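Local coordinates for protein endo-beta-1,4-glucanase (Ampullaria crossean, PDB 5XBU) that probably hydrolyses internal beta-1,4-glucosidic bonds of cellulose, as a glycoside hydrolase family 45 endoglucanase, at residues Gly33-Cys38 and Lys43-Pro48; Asn71-Lys76 and Gln177-Asn182; Val105-Asn110 and Ala173-Cys178. One frame throughout, in Å; residues are numbered along the deposited sequence. Where two conformers were deposited one is given.

Contact 1 of 3, residues Gly33-Cys38 and Lys43-Pro48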
loop_
_atom_site.group_PDB
_atom_site.type_symbol
_atom_site.label_atom_id
_atom_site.label_comp_id
_atom_site.label_asym_id
_atom_site.label_seq_id
_atom_site.Cartn_x
_atom_site.Cartn_y
_atom_site.Cartn_z
ATOM N N GLY A 33 14.970 -0.802 4.761
ATOM C CA GLY A 33 15.664 0.465 4.871
ATOM C C GLY A 33 16.141 1.148 3.609
ATOM O O GLY A 33 17.008 2.020 3.697
ATOM N N HIS A 34 15.602 0.793 2.446
ATOM C CA HIS A 34 15.985 1.459 1.207
ATOM C C HIS A 34 15.349 2.840 1.135
ATOM O O HIS A 34 14.311 3.110 1.748
ATOM C CB HIS A 34 15.507 0.666 -0.012
ATOM C CG HIS A 34 16.254 -0.616 -0.221
ATOM N ND1 HIS A 34 17.632 -0.676 -0.192
ATOM C CD2 HIS A 34 15.818 -1.881 -0.432
ATOM C CE1 HIS A 34 18.008 -1.925 -0.385
ATOM N NE2 HIS A 34 16.928 -2.674 -0.530
ATOM N N LYS A 35 15.935 3.700 0.297
ATOM C CA LYS A 35 15.317 4.994 0.036
ATOM C C LYS A 35 13.934 4.819 -0.574
ATOM O O LYS A 35 12.965 5.450 -0.139
ATOM C CB LYS A 35 16.204 5.820 -0.892
ATOM C CG LYS A 35 15.553 7.129 -1.277
ATOM C CD LYS A 35 16.532 8.098 -1.900
ATOM C CE LYS A 35 17.028 7.616 -3.248
ATOM N NZ LYS A 35 18.051 8.571 -3.787
ATOM N N GLY A 36 13.829 3.963 -1.578
ATOM C CA GLY A 36 12.549 3.647 -2.178
ATOM C C GLY A 36 12.334 4.319 -3.528
ATOM O O GLY A 36 13.060 5.221 -3.962
ATOM N N ALA A 37 11.264 3.870 -4.165
ATOM C CA ALA A 37 10.998 4.114 -5.568
ATOM C C ALA A 37 10.485 5.509 -5.864
ATOM O O ALA A 37 10.362 5.852 -7.048
ATOM C CB ALA A 37 10.003 3.074 -6.071
ATOM N N CYS A 38 10.172 6.313 -4.842
ATOM C CA CYS A 38 9.747 7.681 -5.051
ATOM C C CYS A 38 10.847 8.676 -4.707
ATOM O O CYS A 38 10.604 9.888 -4.744
ATOM C CB CYS A 38 8.462 8.004 -4.295
ATOM S SG CYS A 38 7.091 6.911 -4.771
ATOM N N LYS A 43 19.285 12.902 -2.841
ATOM C CA LYS A 43 19.550 12.408 -4.186
ATOM C C LYS A 43 20.849 11.619 -4.239
ATOM O O LYS A 43 21.811 11.923 -3.533
ATOM C CB LYS A 43 19.606 13.587 -5.152
ATOM C CG LYS A 43 18.253 14.224 -5.325
ATOM C CD LYS A 43 18.267 15.531 -6.081
ATOM C CE LYS A 43 16.875 16.152 -5.998
ATOM N NZ LYS A 43 16.150 15.710 -4.767
ATOM N N GLY A 44 20.863 10.579 -5.071
ATOM C CA GLY A 44 22.089 9.853 -5.346
ATOM C C GLY A 44 22.491 8.823 -4.309
ATOM O O GLY A 44 23.420 8.040 -4.565
ATOM N N SER A 45 21.832 8.811 -3.160
ATOM C CA SER A 45 22.069 7.837 -2.110
ATOM C C SER A 45 20.983 6.770 -2.137
ATOM O O SER A 45 19.981 6.861 -2.848
ATOM C CB SER A 45 22.028 8.517 -0.742
ATOM O OG SER A 45 20.682 8.624 -0.308
ATOM N N ASP A 46 21.187 5.748 -1.327
ATOM C CA ASP A 46 20.112 4.840 -0.935
ATOM C C ASP A 46 19.708 5.058 0.524
ATOM O O ASP A 46 19.465 4.108 1.273
ATOM C CB ASP A 46 20.476 3.380 -1.203
ATOM C CG ASP A 46 19.310 2.423 -0.932
ATOM O OD1 ASP A 46 18.164 2.751 -1.308
ATOM O OD2 ASP A 46 19.526 1.358 -0.312
ATOM N N THR A 47 19.627 6.319 0.945
ATOM C CA THR A 47 19.353 6.651 2.339
ATOM C C THR A 47 18.006 7.341 2.435
ATOM O O THR A 47 17.861 8.472 1.934
ATOM C CB THR A 47 20.437 7.565 2.887
ATOM O OG1 THR A 47 21.698 6.901 2.773
ATOM C CG2 THR A 47 20.164 7.862 4.346
ATOM N N PRO A 48 16.978 6.697 2.987
ATOM C CA PRO A 48 15.691 7.377 3.120
ATOM C C PRO A 48 15.785 8.507 4.116
ATOM O O PRO A 48 16.537 8.444 5.090
ATOM C CB PRO A 48 14.753 6.271 3.631
ATOM C CG PRO A 48 15.672 5.329 4.378
ATOM C CD PRO A 48 16.966 5.354 3.592
HETATM O O HOH W 1 19.786 1.843 2.737
HETATM O O HOH W 2 15.868 2.469 -3.009
#
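Lys-35 and Pro-48 bring the two backbones closest, CA to CA 3.9 Å, where the irregular chain between strand 22-30 and helix 50-54 doubles back on itself with neither helix nor strand in either segment. Two small motifs organise the meeting: a His-carboxylate hydrogen bond between His-34 and Asp-46, and an ST turn in which Ser-45 OG accepts from Thr-47 N. Asp-46 is the hub. Its OD2 offers the syn lone pair to His-34 ND1 at 2.8 Å, with a nearly straight N-H...O angle of 162°. The oxygen lies at the imidazole edge, close to the ring plane, although ring and carboxylate are turned 38° against each other. OD1 of Asp-46 takes the backbone N of Lys-35 at 2.9 Å, met from above the carboxylate plane, and also accepts from a water that in turn receives Gly-36 N-H. With both oxygens held, the carboxylate has little freedom to rotate. Lys-35 runs alongside the other segment. Its chain bends at chi3 (67°), which brings NZ to 2.7 Å from Ser-45 O; Gln-42 O is a second partner, so the ammonium of this buried residue is met by two backbone carbonyls. The Pro-48 ring lies against the backbone of Gly-33 and His-34, its CD 3.3 Å from Gly-33 O. A second water sits between two carbonyls, 2.9 Å from Gly-33 O and 2.7 Å from Asp-46 O.

Contact 2 of 3, residues Asn71-Lys76 and Gln177-Asn182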
loop_
_atom_site.group_PDB
_atom_site.type_symbol
_atom_site.label_atom_id
_atom_site.label_comp_id
_atom_site.label_asym_id
_atom_site.label_seq_id
_atom_site.Cartn_x
_atom_site.Cartn_y
_atom_site.Cartn_z
ATOM N N ASN A 71 6.986 1.262 -14.490
ATOM C CA ASN A 71 8.048 2.085 -13.935
ATOM C C ASN A 71 8.165 1.864 -12.445
ATOM O O ASN A 71 7.175 1.881 -11.704
ATOM C CB ASN A 71 7.815 3.560 -14.204
ATOM C CG ASN A 71 8.169 3.949 -15.611
ATOM O OD1 ASN A 71 9.015 3.325 -16.267
ATOM N ND2 ASN A 71 7.532 5.004 -16.089
ATOM N N LEU A 72 9.391 1.645 -12.013
ATOM C CA LEU A 72 9.671 1.482 -10.600
ATOM C C LEU A 72 10.479 2.642 -10.036
ATOM O O LEU A 72 11.022 2.530 -8.942
ATOM C CB LEU A 72 10.350 0.135 -10.354
ATOM C CG LEU A 72 9.481 -1.097 -10.614
ATOM C CD1 LEU A 72 10.352 -2.320 -10.436
ATOM C CD2 LEU A 72 8.239 -1.175 -9.724
ATOM N N TRP A 73 10.583 3.743 -10.764
ATOM C CA TRP A 73 11.177 4.987 -10.289
ATOM C C TRP A 73 10.208 6.098 -10.663
ATOM O O TRP A 73 9.836 6.225 -11.835
ATOM C CB TRP A 73 12.542 5.225 -10.938
ATOM C CG TRP A 73 13.149 6.553 -10.612
ATOM C CD1 TRP A 73 13.286 7.614 -11.452
ATOM C CD2 TRP A 73 13.702 6.956 -9.360
ATOM N NE1 TRP A 73 13.889 8.663 -10.807
ATOM C CE2 TRP A 73 14.161 8.278 -9.518
ATOM C CE3 TRP A 73 13.858 6.330 -8.118
ATOM C CZ2 TRP A 73 14.751 8.979 -8.480
ATOM C CZ3 TRP A 73 14.450 7.027 -7.094
ATOM C CH2 TRP A 73 14.891 8.334 -7.284
ATOM N N CYS A 74 9.753 6.857 -9.673
ATOM C CA CYS A 74 8.806 7.937 -9.913
ATOM C C CYS A 74 7.561 7.420 -10.638
ATOM O O CYS A 74 7.124 7.938 -11.665
ATOM C CB CYS A 74 9.419 9.137 -10.637
ATOM S SG CYS A 74 10.894 9.842 -9.838
ATOM N N GLY A 75 6.969 6.387 -10.055
ATOM C CA GLY A 75 5.688 5.919 -10.530
ATOM C C GLY A 75 4.646 7.012 -10.477
ATOM O O GLY A 75 4.726 7.939 -9.659
ATOM N N LYS A 76 3.636 6.870 -11.335
ATOM C CA LYS A 76 2.603 7.883 -11.432
ATOM C C LYS A 76 1.982 8.206 -10.088
ATOM O O LYS A 76 1.638 9.360 -9.832
ATOM C CB LYS A 76 1.519 7.447 -12.418
ATOM C CG LYS A 76 1.981 7.287 -13.851
ATOM C CD LYS A 76 2.225 8.592 -14.516
ATOM C CE LYS A 76 2.566 8.299 -15.941
ATOM N NZ LYS A 76 1.607 7.314 -16.478
ATOM N N GLN A 177 10.086 17.003 -0.510
ATOM C CA GLN A 177 11.520 16.790 -0.608
ATOM C C GLN A 177 11.913 15.487 -1.293
ATOM O O GLN A 177 13.110 15.255 -1.481
ATOM C CB GLN A 177 12.288 17.069 0.674
ATOM C CG GLN A 177 11.990 16.098 1.691
ATOM C CD GLN A 177 12.745 16.289 3.038
ATOM O OE1 GLN A 177 12.443 15.589 4.036
ATOM N NE2 GLN A 177 13.724 17.207 3.070
ATOM N N CYS A 178 10.951 14.663 -1.714
ATOM C CA CYS A 178 11.292 13.495 -2.505
ATOM C C CYS A 178 11.663 13.896 -3.921
ATOM O O CYS A 178 11.094 14.821 -4.509
ATOM C CB CYS A 178 10.115 12.525 -2.555
ATOM S SG CYS A 178 9.564 12.028 -0.872
ATOM N N GLU A 179 12.590 13.145 -4.496
ATOM C CA GLU A 179 13.093 13.514 -5.821
ATOM C C GLU A 179 12.010 13.419 -6.887
ATOM O O GLU A 179 12.051 14.147 -7.884
ATOM C CB GLU A 179 14.287 12.644 -6.168
ATOM C CG GLU A 179 15.012 13.109 -7.408
ATOM C CD GLU A 179 16.274 12.337 -7.676
ATOM O OE1 GLU A 179 16.703 11.528 -6.826
ATOM O OE2 GLU A 179 16.856 12.553 -8.745
ATOM N N CYS A 180 11.028 12.556 -6.682
ATOM C CA CYS A 180 9.965 12.383 -7.668
ATOM C C CYS A 180 8.899 13.471 -7.613
ATOM O O CYS A 180 8.016 13.500 -8.469
ATOM C CB CYS A 180 9.347 10.985 -7.526
ATOM S SG CYS A 180 10.517 9.691 -7.853
ATOM N N HIS A 181 8.935 14.338 -6.596
ATOM C CA HIS A 181 7.990 15.442 -6.551
ATOM C C HIS A 181 8.181 16.315 -7.784
ATOM O O HIS A 181 9.298 16.730 -8.094
ATOM C CB HIS A 181 8.158 16.195 -5.225
ATOM C CG HIS A 181 7.253 17.378 -5.079
ATOM N ND1 HIS A 181 7.692 18.675 -5.198
ATOM C CD2 HIS A 181 5.931 17.457 -4.791
ATOM C CE1 HIS A 181 6.677 19.499 -5.018
ATOM N NE2 HIS A 181 5.596 18.788 -4.768
ATOM N N ASN A 182 7.098 16.512 -8.555
ATOM C CA ASN A 182 7.121 17.260 -9.822
ATOM C C ASN A 182 7.931 16.560 -10.919
ATOM O O ASN A 182 8.642 17.206 -11.688
ATOM C CB ASN A 182 7.590 18.708 -9.657
ATOM C CG ASN A 182 6.725 19.511 -8.711
ATOM O OD1 ASN A 182 5.541 19.237 -8.529
ATOM N ND2 ASN A 182 7.319 20.530 -8.116
#
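Glu-179 and Cys-180 are the residues of 177-182 that meet the loop 71-76, on Trp-73 and Cys-74. Ahead of them Gln-177 turns its OE1 to Trp-51 NE1, and Cys-178 is disulfide-bonded to Cys-40. Cys-178 also opens a type I beta turn, closed by His-181 N donating to Cys-178 O at 3.0 Å, and within this turn Glu-179 and Cys-180 point toward the other loop. Glu-179 reaches out extended, and its carboxylate comes to the indole edge: OE1 lies 3.6 Å from Trp-73 CZ2, with the carboxylate plane 84° from the ring plane. At Cys-180 the covalent link forms, SG to Cys-74 SG 2.0 Å, with a left-handed chi3 of -76°. Both sulfurs lie over one face of the indole, Cys-74 SG toward the rim and Cys-180 SG above the six-membered ring, 4.3 Å from its centroid and 13° off the normal. Past the turn, His-181 points away from the other loop. No hydrogen bond crosses here: the disulfide ties the end of the chain to a loop about a hundred residues earlier, the indole face packs on its sulfurs, and the acidic oxygen faces ring C-H groups, probably a mildly favourable electrostatic match.

Contact 3 of 3, residues Val105-Asn110 and Ala173-Cys178; sequences VFMVTN and ANYQQC
Met-107 and Tyr-175 carry this contact, the thioether crossing the base of the tyrosine obliquely. Met-107 leaves strand 104-108 pointing at the helix, with CG anti to the backbone N (chi1 -174°), and runs out nearly extended as far as the sulfur. A turn at chi3 (71°) then swings the methyl group along the helix surface, so that SD and CE both touch. SD lies 3.7 Å from Tyr-175 CB, and CE stands 3.9 Å from that same CB. CE is also 4.1 Å from Tyr-175 N and 4.4 Å from Asn-174 CB, so the methyl sits against the backbone where one residue passes into the next. The aromatic ring is met at a slant: SD is 5.2 Å from the Tyr-175 centroid and 56° off the ring normal, an oblique Met-aromatic contact. The Tyr-175 side chain itself continues to Cys-78 and Cys-180, which it touches.

No hydrogen bond crosses between the segments. Asn-174 offers only its CB to Met-107, while its OD1 is bonded to Lys-55 NZ; Trp-51 of helix 50-54 touches both Met-107 and Asn-174. Tyr-175 is also the first residue of a type I beta turn, closed by Cys-178 N donating to Tyr-175 O at 2.9 Å. Strand 104-108 is itself paired on one side with strand 57-60 and on the other with strand 81-86. The arrangement is thus a helix, 169-175, packed by apolar contacts onto one strand of the curled sheet, which fits the double-psi beta-barrel fold of family 45 endoglucanases.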
loop_
_atom_site.group_PDB
_atom_site.type_symbol
_atom_site.label_atom_id
_atom_site.label_comp_id
_atom_site.label_asym_id
_atom_site.label_seq_id
_atom_site.Cartn_x
_atom_site.Cartn_y
_atom_site.Cartn_z
ATOM N N VAL A 105 -4.348 6.665 7.212
ATOM C CA VAL A 105 -3.905 7.210 5.932
ATOM C C VAL A 105 -2.416 6.943 5.757
ATOM O O VAL A 105 -1.605 7.262 6.635
ATOM C CB VAL A 105 -4.227 8.710 5.825
ATOM C CG1 VAL A 105 -3.657 9.318 4.529
ATOM C CG2 VAL A 105 -5.726 8.980 5.926
ATOM N N PHE A 106 -2.054 6.394 4.596
ATOM C CA PHE A 106 -0.673 6.106 4.245
ATOM C C PHE A 106 -0.316 6.856 2.969
ATOM O O PHE A 106 -1.130 6.955 2.043
ATOM C CB PHE A 106 -0.448 4.620 3.987
ATOM C CG PHE A 106 -0.687 3.753 5.200
ATOM C CD1 PHE A 106 -1.973 3.373 5.533
ATOM C CD2 PHE A 106 0.363 3.338 6.004
ATOM C CE1 PHE A 106 -2.214 2.593 6.660
ATOM C CE2 PHE A 106 0.141 2.562 7.137
ATOM C CZ PHE A 106 -1.162 2.201 7.454
ATOM N N MET A 107 0.923 7.317 2.872
ATOM C CA MET A 107 1.425 7.935 1.648
ATOM C C MET A 107 2.274 6.959 0.853
ATOM O O MET A 107 3.115 6.243 1.406
ATOM C CB MET A 107 2.228 9.198 1.983
ATOM C CG MET A 107 2.648 9.971 0.722
ATOM S SD MET A 107 3.223 11.636 1.085
ATOM C CE MET A 107 4.802 11.273 1.880
ATOM N N VAL A 108 2.059 6.946 -0.466
ATOM C CA VAL A 108 2.846 6.124 -1.374
ATOM C C VAL A 108 4.243 6.712 -1.520
ATOM O O VAL A 108 4.410 7.814 -2.049
ATOM C CB VAL A 108 2.169 6.051 -2.750
ATOM C CG1 VAL A 108 3.026 5.276 -3.707
ATOM C CG2 VAL A 108 0.748 5.478 -2.617
ATOM N N THR A 109 5.250 5.954 -1.077
ATOM C CA THR A 109 6.644 6.382 -1.200
ATOM C C THR A 109 7.529 5.322 -1.823
ATOM O O THR A 109 8.721 5.581 -2.027
ATOM C CB THR A 109 7.234 6.814 0.141
ATOM O OG1 THR A 109 7.313 5.653 0.960
ATOM C CG2 THR A 109 6.438 7.900 0.798
ATOM N N ASN A 110 6.991 4.154 -2.164
ATOM C CA ASN A 110 7.801 3.066 -2.673
ATOM C C ASN A 110 6.878 2.150 -3.466
ATOM O O ASN A 110 5.672 2.383 -3.518
ATOM C CB ASN A 110 8.506 2.406 -1.483
ATOM C CG ASN A 110 9.598 1.436 -1.868
ATOM O OD1 ASN A 110 10.119 1.446 -2.979
ATOM N ND2 ASN A 110 9.969 0.587 -0.923
ATOM N N ALA A 173 3.994 17.937 2.929
ATOM C CA ALA A 173 5.251 18.661 3.057
ATOM C C ALA A 173 6.448 17.724 2.988
ATOM O O ALA A 173 7.468 18.054 2.373
ATOM C CB ALA A 173 5.257 19.487 4.344
ATOM N N ASN A 174 6.351 16.557 3.635
ATOM C CA ASN A 174 7.408 15.558 3.521
ATOM C C ASN A 174 7.665 15.213 2.060
ATOM O O ASN A 174 8.814 15.141 1.612
ATOM C CB ASN A 174 7.006 14.261 4.246
ATOM C CG ASN A 174 7.038 14.328 5.772
ATOM O OD1 ASN A 174 6.212 13.685 6.410
ATOM N ND2 ASN A 174 8.002 15.020 6.358
ATOM N N TYR A 175 6.591 14.959 1.301
ATOM C CA TYR A 175 6.742 14.477 -0.067
ATOM C C TYR A 175 7.462 15.495 -0.952
ATOM O O TYR A 175 8.134 15.125 -1.917
ATOM C CB TYR A 175 5.372 14.098 -0.677
ATOM C CG TYR A 175 5.586 13.417 -2.008
ATOM C CD1 TYR A 175 6.241 12.185 -2.078
ATOM C CD2 TYR A 175 5.252 14.049 -3.202
ATOM C CE1 TYR A 175 6.574 11.608 -3.295
ATOM C CE2 TYR A 175 5.553 13.463 -4.438
ATOM C CZ TYR A 175 6.224 12.264 -4.455
ATOM O OH TYR A 175 6.568 11.700 -5.665
ATOM N N GLN A 176 7.328 16.778 -0.628
ATOM C CA GLN A 176 7.972 17.828 -1.413
ATOM C C GLN A 176 9.475 17.658 -1.491
ATOM O O GLN A 176 10.094 18.120 -2.453
ATOM C CB GLN A 176 7.565 19.198 -0.873
ATOM C CG GLN A 176 6.113 19.472 -1.204
ATOM C CD GLN A 176 5.447 20.541 -0.384
ATOM O OE1 GLN A 176 6.019 21.092 0.550
ATOM N NE2 GLN A 176 4.206 20.843 -0.748
ATOM N N GLN A 177 10.086 17.003 -0.510
ATOM C CA GLN A 177 11.520 16.790 -0.608
ATOM C C GLN A 177 11.913 15.487 -1.293
ATOM O O GLN A 177 13.110 15.255 -1.481
ATOM C CB GLN A 177 12.288 17.069 0.674
ATOM C CG GLN A 177 11.990 16.098 1.691
ATOM C CD GLN A 177 12.745 16.289 3.038
ATOM O OE1 GLN A 177 12.443 15.589 4.036
ATOM N NE2 GLN A 177 13.724 17.207 3.070
ATOM N N CYS A 178 10.951 14.663 -1.714
ATOM C CA CYS A 178 11.292 13.495 -2.505
ATOM C C CYS A 178 11.663 13.896 -3.921
ATOM O O CYS A 178 11.094 14.821 -4.509
ATOM C CB CYS A 178 10.115 12.525 -2.555
ATOM S SG CYS A 178 9.564 12.028 -0.872
#

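Contact 3 lies nearest the centre of the chain and is wholly apolar, a buried methionine of a barrel strand against a helix. Contacts 1 and 2 sit farther out on the same side and are made by loops alone; contact 1, with mostly exposed residues, is the more surface-like. Contact 1 is polar, built from charged groups, carbonyls and water; contact 2 depends on a covalent sulfur link beside an aromatic ring. Contacts 2 and 3 share Gln-177 and Cys-178, where the helix passes into the C-terminal tail. Segment 33-38 joins all three: Ala-37 O is probably hydrogen-bonded to Cys-74 N, and Ala-37 N to Asn-110 OD1, while Cys-38 packs against both Cys-178 and Cys-180.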